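PDB 6OD8: putative aspartyl-tRNA synthetase from Leishmania major, which probably catalyses the ATP-dependent attachment of L-aspartate to tRNA(Asp), releasing AMP and diphosphate. Local coordinates for residues Ser207-Met210 with Asp211-Leu215; Arg319-His323 with Tyr324-Leu328; Phe335-Ile338 with Phe339-Ala343. All blocks are in the same frame, centred on the assembly; numbering follows the deposited sequence.

How the contacts relate
Along the chain the three contacts follow one another, all within the class II catalytic region. Contact 1 forms a single helical turn and a beta turn leading into helix 215-237, on the opposite side of the chain's centre from contact 2; their centres lie about 43 Å apart. Contact 2 links strand 310-319 of the large mixed sheet to helix 325-342, and contact 3 lies near the far end of that same helix, its centre about 22 Å from contact 2. Contacts 1 and 3, with centres about 27 Å apart, both pack on helix 215-237. Contacts 1 and 2 also touch the second subunit, whereas contact 3 is partly buried and is touched by no other protein chain.

Contact 1: Ser207-Met210 with Asp211-Leu215; sequences SRWM and DLRTL
Arg208 and Asp211 form the salt bridge of this short helical turn. The two side chains run side by side, and Arg208 NH1 lies 2.7 Å from Asp211 OD2, meeting the oxygen from above the carboxylate plane; guanidinium and carboxylate are turned 30° against each other. Arg208 CG stands anti to the backbone N (chi1 179°), and bends further out bring the guanidinium round to the acid. Its other nitrogens are used too: NE bonds to Leu548 O and NH2 to Ser547 O, while Asp211 OD1 pairs with Arg204. An arginine, with donors at NE, NH1 and NH2, can serve Asp211 and two backbone carbonyls at once. The charge of Arg213 is met by Glu140 in the OB-fold region, and its NH1 also bonds to Leu518 O of the second subunit.

Backbone bonds hold the turn itself. Asp211 N donates to Ser207 O at 3.3 Å, and Leu212 N to Arg208 O at 2.8 Å. Arg213 N reaches Met210 O at 3.1 Å, and a type I beta turn from Asp211 to Thr214 then ends the helix. Arg213 folds back along this turn, giving a weak bond from NE to Trp209 O.

Apolar and mixed contacts fill the rest. Leu212 crosses the aliphatic part of Arg208, CG to CG 3.9 Å. Met210 SD sits over one face of the Arg213 guanidinium, 3.8 Å from NH1.

The turn contacts helix 185-189 through Met210 and Thr214, and helix 215-237 through Arg208 and Leu212, which pack on Ser217 and Phe221.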
# COMPACT_ATOMS: atom_id res chain seq x y z
N SER A 207 -20.64 5.41 15.31
CA SER A 207 -21.05 6.24 14.16
C SER A 207 -19.83 6.99 13.63
O SER A 207 -19.77 8.22 13.61
CB SER A 207 -22.15 7.24 14.52
OG SER A 207 -23.26 6.60 15.11
N ARG A 208 -18.84 6.22 13.17
CA ARG A 208 -17.56 6.78 12.77
C ARG A 208 -17.70 7.77 11.63
O ARG A 208 -16.90 8.72 11.55
CB ARG A 208 -16.60 5.64 12.39
CG ARG A 208 -15.26 6.10 11.93
CD ARG A 208 -14.55 6.87 13.03
NE ARG A 208 -13.26 6.27 13.32
CZ ARG A 208 -12.37 6.77 14.17
NH1 ARG A 208 -12.63 7.90 14.80
NH2 ARG A 208 -11.22 6.13 14.37
N TRP A 209 -18.70 7.59 10.76
CA TRP A 209 -18.90 8.53 9.65
C TRP A 209 -19.23 9.92 10.15
O TRP A 209 -18.90 10.91 9.49
CB TRP A 209 -20.01 8.02 8.72
CG TRP A 209 -21.25 7.56 9.45
CD1 TRP A 209 -22.37 8.29 9.73
CD2 TRP A 209 -21.48 6.25 9.98
NE1 TRP A 209 -23.28 7.51 10.41
CE2 TRP A 209 -22.75 6.26 10.58
CE3 TRP A 209 -20.71 5.07 10.02
CZ2 TRP A 209 -23.29 5.13 11.22
CZ3 TRP A 209 -21.25 3.95 10.65
CH2 TRP A 209 -22.53 3.99 11.23
N MET A 210 -19.89 10.03 11.31
CA MET A 210 -20.10 11.35 11.89
C MET A 210 -18.80 11.89 12.50
O MET A 210 -18.43 13.06 12.29
CB MET A 210 -21.20 11.26 12.96
CG MET A 210 -21.60 12.57 13.57
SD MET A 210 -22.49 13.63 12.38
CE MET A 210 -22.70 15.08 13.40
N ASP A 211 -18.12 11.05 13.28
CA ASP A 211 -16.88 11.47 13.94
C ASP A 211 -15.84 11.96 12.95
O ASP A 211 -15.12 12.93 13.23
CB ASP A 211 -16.28 10.31 14.74
CG ASP A 211 -14.89 10.65 15.28
OD1 ASP A 211 -14.81 11.42 16.25
OD2 ASP A 211 -13.89 10.23 14.66
N LEU A 212 -15.73 11.30 11.79
CA LEU A 212 -14.67 11.67 10.86
C LEU A 212 -14.84 13.09 10.35
O LEU A 212 -13.89 13.65 9.80
CB LEU A 212 -14.63 10.69 9.67
CG LEU A 212 -14.14 9.26 9.95
CD1 LEU A 212 -14.43 8.32 8.76
CD2 LEU A 212 -12.64 9.25 10.28
N ARG A 213 -16.04 13.68 10.47
CA ARG A 213 -16.28 15.03 9.98
C ARG A 213 -15.64 16.10 10.86
O ARG A 213 -15.57 17.25 10.43
CB ARG A 213 -17.79 15.28 9.88
CG ARG A 213 -18.51 14.25 9.01
CD ARG A 213 -20.05 14.41 9.07
NE ARG A 213 -20.67 13.20 8.52
CZ ARG A 213 -21.97 13.04 8.33
NH1 ARG A 213 -22.84 14.01 8.64
NH2 ARG A 213 -22.40 11.89 7.82
N THR A 214 -15.20 15.76 12.08
CA THR A 214 -14.57 16.74 12.94
C THR A 214 -13.18 17.10 12.41
O THR A 214 -12.57 16.34 11.66
CB THR A 214 -14.45 16.22 14.39
OG1 THR A 214 -13.56 15.11 14.42
CG2 THR A 214 -15.82 15.79 14.94
N LEU A 215 -12.71 18.29 12.79
CA LEU A 215 -11.41 18.76 12.32
C LEU A 215 -10.31 17.78 12.69
O LEU A 215 -9.51 17.38 11.84
CB LEU A 215 -11.09 20.15 12.89
CG LEU A 215 -11.91 21.33 12.40
CD1 LEU A 215 -11.53 22.59 13.20
CD2 LEU A 215 -11.64 21.54 10.94

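Contact 2: Arg319-His323 with Tyr324-Leu328; sequences RIDEH and YYEVL
Glu326 N reaches back to His323 O at 3.0 Å, closing the first turn of helix 325-342 after the chain has left strand 310-319.

In return, the Glu326 carboxylate gathers three backbone N-H groups of the preceding loop. OE1 takes Asp321 N at 2.8 Å and OE2 takes Glu322 N at 2.7 Å, each on its syn side; His323 N comes to OE2 at 3.0 Å from above the carboxylate plane. The straight glutamate chain is long enough to reach all three, and these donors probably help to stabilise its negative charge beside Asp321.

His323 covers the helix start. A chi1 of -155° swings the imidazole back over it, and ND1 accepts a capping bond from Tyr325 N at 2.9 Å, almost in the ring plane. CE1 of the same ring lies over the centre of the Tyr325 ring, 3.3 Å from CD1, with the planes oblique at 33°. The Tyr324 ring lies nearly parallel to the imidazole but slid away. Both tyrosine hydroxyls bond to Asp449, fixing their far ends. Ile320 CG2 meets Val327 CG2 at 3.6 Å, an apolar contact.

The end of Glu322 leads away from the helix into the subunit interface, bonding to Thr67, Ser70 and His73 of the second subunit. His323 and Glu326 form a capping box: the glutamate accepts from His323 N while the imidazole caps Tyr325 N, here at the strand-to-helix junction that follows the second strand of class II motif 2.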
# COMPACT_ATOMS: atom_id res chain seq x y z
N ARG A 319 18.81 -7.21 1.92
CA ARG A 319 20.13 -7.82 2.07
C ARG A 319 21.03 -6.94 2.92
O ARG A 319 20.92 -5.71 2.92
CB ARG A 319 20.82 -7.98 0.73
CG ARG A 319 20.15 -8.83 -0.26
CD ARG A 319 21.01 -8.81 -1.50
NE ARG A 319 20.32 -9.48 -2.56
CZ ARG A 319 20.69 -9.41 -3.82
NH1 ARG A 319 21.76 -8.70 -4.17
NH2 ARG A 319 19.97 -10.06 -4.72
N ILE A 320 21.98 -7.57 3.60
CA ILE A 320 23.06 -6.82 4.23
C ILE A 320 24.39 -7.32 3.70
O ILE A 320 24.56 -8.52 3.43
CB ILE A 320 23.02 -6.88 5.77
CG1 ILE A 320 23.20 -8.30 6.28
CG2 ILE A 320 21.70 -6.36 6.29
CD1 ILE A 320 23.56 -8.31 7.75
N ASP A 321 25.33 -6.40 3.52
CA ASP A 321 26.69 -6.77 3.12
C ASP A 321 27.44 -7.34 4.31
O ASP A 321 28.05 -8.42 4.22
CB ASP A 321 27.45 -5.55 2.59
CG ASP A 321 26.91 -5.02 1.25
OD1 ASP A 321 27.06 -3.80 1.01
OD2 ASP A 321 26.38 -5.80 0.45
N GLU A 322 27.41 -6.63 5.42
CA GLU A 322 28.26 -7.00 6.56
C GLU A 322 27.53 -6.97 7.89
O GLU A 322 27.86 -7.77 8.76
CB GLU A 322 29.48 -6.05 6.65
CG GLU A 322 30.43 -6.06 5.47
CD GLU A 322 31.54 -5.04 5.61
OE1 GLU A 322 32.14 -4.94 6.71
OE2 GLU A 322 31.83 -4.34 4.62
N HIS A 323 26.60 -6.05 8.08
CA HIS A 323 26.20 -5.68 9.43
C HIS A 323 24.74 -5.24 9.46
O HIS A 323 24.26 -4.58 8.54
CB HIS A 323 27.09 -4.54 9.94
CG HIS A 323 27.20 -4.46 11.43
ND1 HIS A 323 26.18 -4.01 12.23
CD2 HIS A 323 28.25 -4.72 12.26
CE1 HIS A 323 26.57 -4.03 13.50
NE2 HIS A 323 27.83 -4.45 13.54
N TYR A 324 24.06 -5.57 10.56
CA TYR A 324 22.70 -5.09 10.69
C TYR A 324 22.61 -3.58 10.88
O TYR A 324 21.51 -3.04 10.75
CB TYR A 324 21.98 -5.79 11.85
CG TYR A 324 22.40 -5.32 13.23
CD1 TYR A 324 21.65 -4.36 13.91
CD2 TYR A 324 23.53 -5.85 13.85
CE1 TYR A 324 22.01 -3.94 15.17
CE2 TYR A 324 23.90 -5.43 15.11
CZ TYR A 324 23.15 -4.48 15.77
OH TYR A 324 23.52 -4.07 17.03
N TYR A 325 23.72 -2.88 11.18
CA TYR A 325 23.68 -1.43 11.15
C TYR A 325 23.30 -0.90 9.77
O TYR A 325 22.85 0.25 9.67
CB TYR A 325 25.02 -0.80 11.58
CG TYR A 325 25.32 -0.93 13.06
CD1 TYR A 325 26.60 -0.73 13.56
CD2 TYR A 325 24.30 -1.25 13.97
CE1 TYR A 325 26.86 -0.86 14.92
CE2 TYR A 325 24.56 -1.37 15.34
CZ TYR A 325 25.85 -1.18 15.80
OH TYR A 325 26.12 -1.29 17.14
N GLU A 326 23.46 -1.70 8.71
CA GLU A 326 22.97 -1.28 7.40
C GLU A 326 21.45 -1.16 7.40
O GLU A 326 20.89 -0.27 6.73
CB GLU A 326 23.44 -2.27 6.33
CG GLU A 326 24.95 -2.34 6.24
CD GLU A 326 25.43 -3.52 5.40
OE1 GLU A 326 24.80 -3.82 4.36
OE2 GLU A 326 26.44 -4.12 5.78
N VAL A 327 20.78 -2.07 8.12
CA VAL A 327 19.33 -2.01 8.31
C VAL A 327 18.94 -0.81 9.15
O VAL A 327 18.01 -0.06 8.82
CB VAL A 327 18.82 -3.31 8.96
CG1 VAL A 327 17.29 -3.20 9.21
CG2 VAL A 327 19.16 -4.52 8.10
N LEU A 328 19.64 -0.61 10.26
CA LEU A 328 19.37 0.51 11.14
C LEU A 328 19.63 1.84 10.43
O LEU A 328 18.88 2.81 10.63
CB LEU A 328 20.24 0.36 12.40
CG LEU A 328 20.19 1.50 13.40
CD1 LEU A 328 18.75 1.67 13.90
CD2 LEU A 328 21.16 1.17 14.56

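Contact 3: Phe335-Ile338 with Phe339-Ala343; sequences FNYI and FERLA. With EDO (1,2-ethanediol), chain I.
Phe335 O receives Phe339 N at 2.9 Å, and Asn336 O with Glu340 N and Ile338 O with Leu342 N repeat the regular i to i+4 pattern near the end of helix 325-342.

The Arg341 guanidinium lies flat on the Tyr337 ring, planes only 8° apart and CZ 3.6 Å from the ring centroid, a stacked cation-pi contact. The arginine chain runs straight from CG to NE, then turns at chi4 (72°), laying the guanidinium over the ring; CD adds a CH-pi contact to the same face. Arg341 NH1 donates to Tyr337 O at 3.3 Å, while Arg341 N reaches that oxygen from the opposite face of its carbonyl plane.

Phe335 CD1 meets Phe339 CZ at 3.6 Å, the rings oblique at 46°. Ile338 and Leu342 lie side by side, pointing the same way, CG2 3.8 Å from CD1. Asn336 OD1 accepts from Trp363 NE1 and from a water shared with Glu340 OE1; a 1,2-ethanediol, probably from the crystallisation liquor, bonds to Glu340 OE2.

This end of the helix thus has an apolar side, Phe335 and Phe339 on strand 472-477, and a polar one, where the Tyr337 ring, its carbonyl oxygen and the nearby Glu340 charge probably keep the guanidinium in place, ethanediol C1 over its other face.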
# COMPACT_ATOMS: atom_id res chain seq x y z
N PHE A 335 12.77 7.11 8.95
CA PHE A 335 12.00 7.89 9.91
C PHE A 335 12.31 9.37 9.78
O PHE A 335 11.41 10.20 9.89
CB PHE A 335 12.25 7.38 11.35
CG PHE A 335 11.31 6.26 11.78
CD1 PHE A 335 10.03 6.55 12.24
CD2 PHE A 335 11.72 4.94 11.74
CE1 PHE A 335 9.16 5.53 12.62
CE2 PHE A 335 10.86 3.92 12.13
CZ PHE A 335 9.59 4.21 12.58
N ASN A 336 13.58 9.73 9.56
CA ASN A 336 13.93 11.13 9.37
C ASN A 336 13.13 11.72 8.21
O ASN A 336 12.55 12.79 8.33
CB ASN A 336 15.43 11.28 9.10
CG ASN A 336 15.88 12.72 9.04
OD1 ASN A 336 15.60 13.51 9.94
ND2 ASN A 336 16.59 13.06 7.99
N TYR A 337 13.10 11.00 7.08
CA TYR A 337 12.38 11.46 5.90
C TYR A 337 10.91 11.70 6.21
O TYR A 337 10.34 12.73 5.83
CB TYR A 337 12.54 10.40 4.81
CG TYR A 337 11.87 10.66 3.47
CD1 TYR A 337 12.59 11.19 2.40
CD2 TYR A 337 10.54 10.30 3.25
CE1 TYR A 337 11.99 11.40 1.15
CE2 TYR A 337 9.93 10.51 2.00
CZ TYR A 337 10.66 11.06 0.96
OH TYR A 337 10.06 11.27 -0.28
N ILE A 338 10.28 10.74 6.89
CA ILE A 338 8.86 10.84 7.21
C ILE A 338 8.60 12.04 8.12
O ILE A 338 7.73 12.88 7.85
CB ILE A 338 8.35 9.52 7.83
CG1 ILE A 338 8.39 8.41 6.78
CG2 ILE A 338 6.94 9.66 8.43
CD1 ILE A 338 8.08 7.01 7.31
N PHE A 339 9.35 12.14 9.22
CA PHE A 339 9.12 13.19 10.20
C PHE A 339 9.35 14.57 9.59
O PHE A 339 8.62 15.52 9.89
CB PHE A 339 10.08 13.01 11.40
CG PHE A 339 9.76 11.81 12.26
CD1 PHE A 339 8.47 11.33 12.35
CD2 PHE A 339 10.77 11.19 13.01
CE1 PHE A 339 8.18 10.24 13.16
CE2 PHE A 339 10.50 10.12 13.83
CZ PHE A 339 9.19 9.63 13.90
N GLU A 340 10.38 14.69 8.76
CA GLU A 340 10.65 15.98 8.13
C GLU A 340 9.51 16.41 7.21
O GLU A 340 9.17 17.59 7.15
CB GLU A 340 11.98 15.89 7.38
CG GLU A 340 12.25 16.96 6.37
CD GLU A 340 13.53 16.66 5.58
OE1 GLU A 340 14.50 16.15 6.20
OE2 GLU A 340 13.55 16.90 4.35
N ARG A 341 8.89 15.45 6.53
CA ARG A 341 7.79 15.80 5.64
C ARG A 341 6.47 15.97 6.39
O ARG A 341 5.66 16.85 6.05
CB ARG A 341 7.69 14.75 4.53
CG ARG A 341 8.75 15.05 3.47
CD ARG A 341 9.03 13.94 2.50
NE ARG A 341 10.13 14.34 1.63
CZ ARG A 341 11.41 14.44 2.00
NH1 ARG A 341 11.77 14.15 3.25
NH2 ARG A 341 12.33 14.83 1.13
N LEU A 342 6.23 15.16 7.43
CA LEU A 342 5.02 15.36 8.23
C LEU A 342 4.99 16.75 8.84
O LEU A 342 3.91 17.35 8.97
CB LEU A 342 4.91 14.30 9.33
CG LEU A 342 4.55 12.86 8.93
CD1 LEU A 342 4.54 12.01 10.19
CD2 LEU A 342 3.21 12.73 8.13
N ALA A 343 6.16 17.28 9.20
CA ALA A 343 6.23 18.60 9.83
C ALA A 343 5.74 19.71 8.91
O ALA A 343 5.35 20.76 9.41
CB ALA A 343 7.65 18.89 10.31
C1 EDO I . 9.62 18.22 2.40
O1 EDO I . 10.46 18.47 1.27
C2 EDO I . 10.25 18.85 3.65
O2 EDO I . 11.66 18.63 3.64
O HOH W 1 15.12 16.20 8.66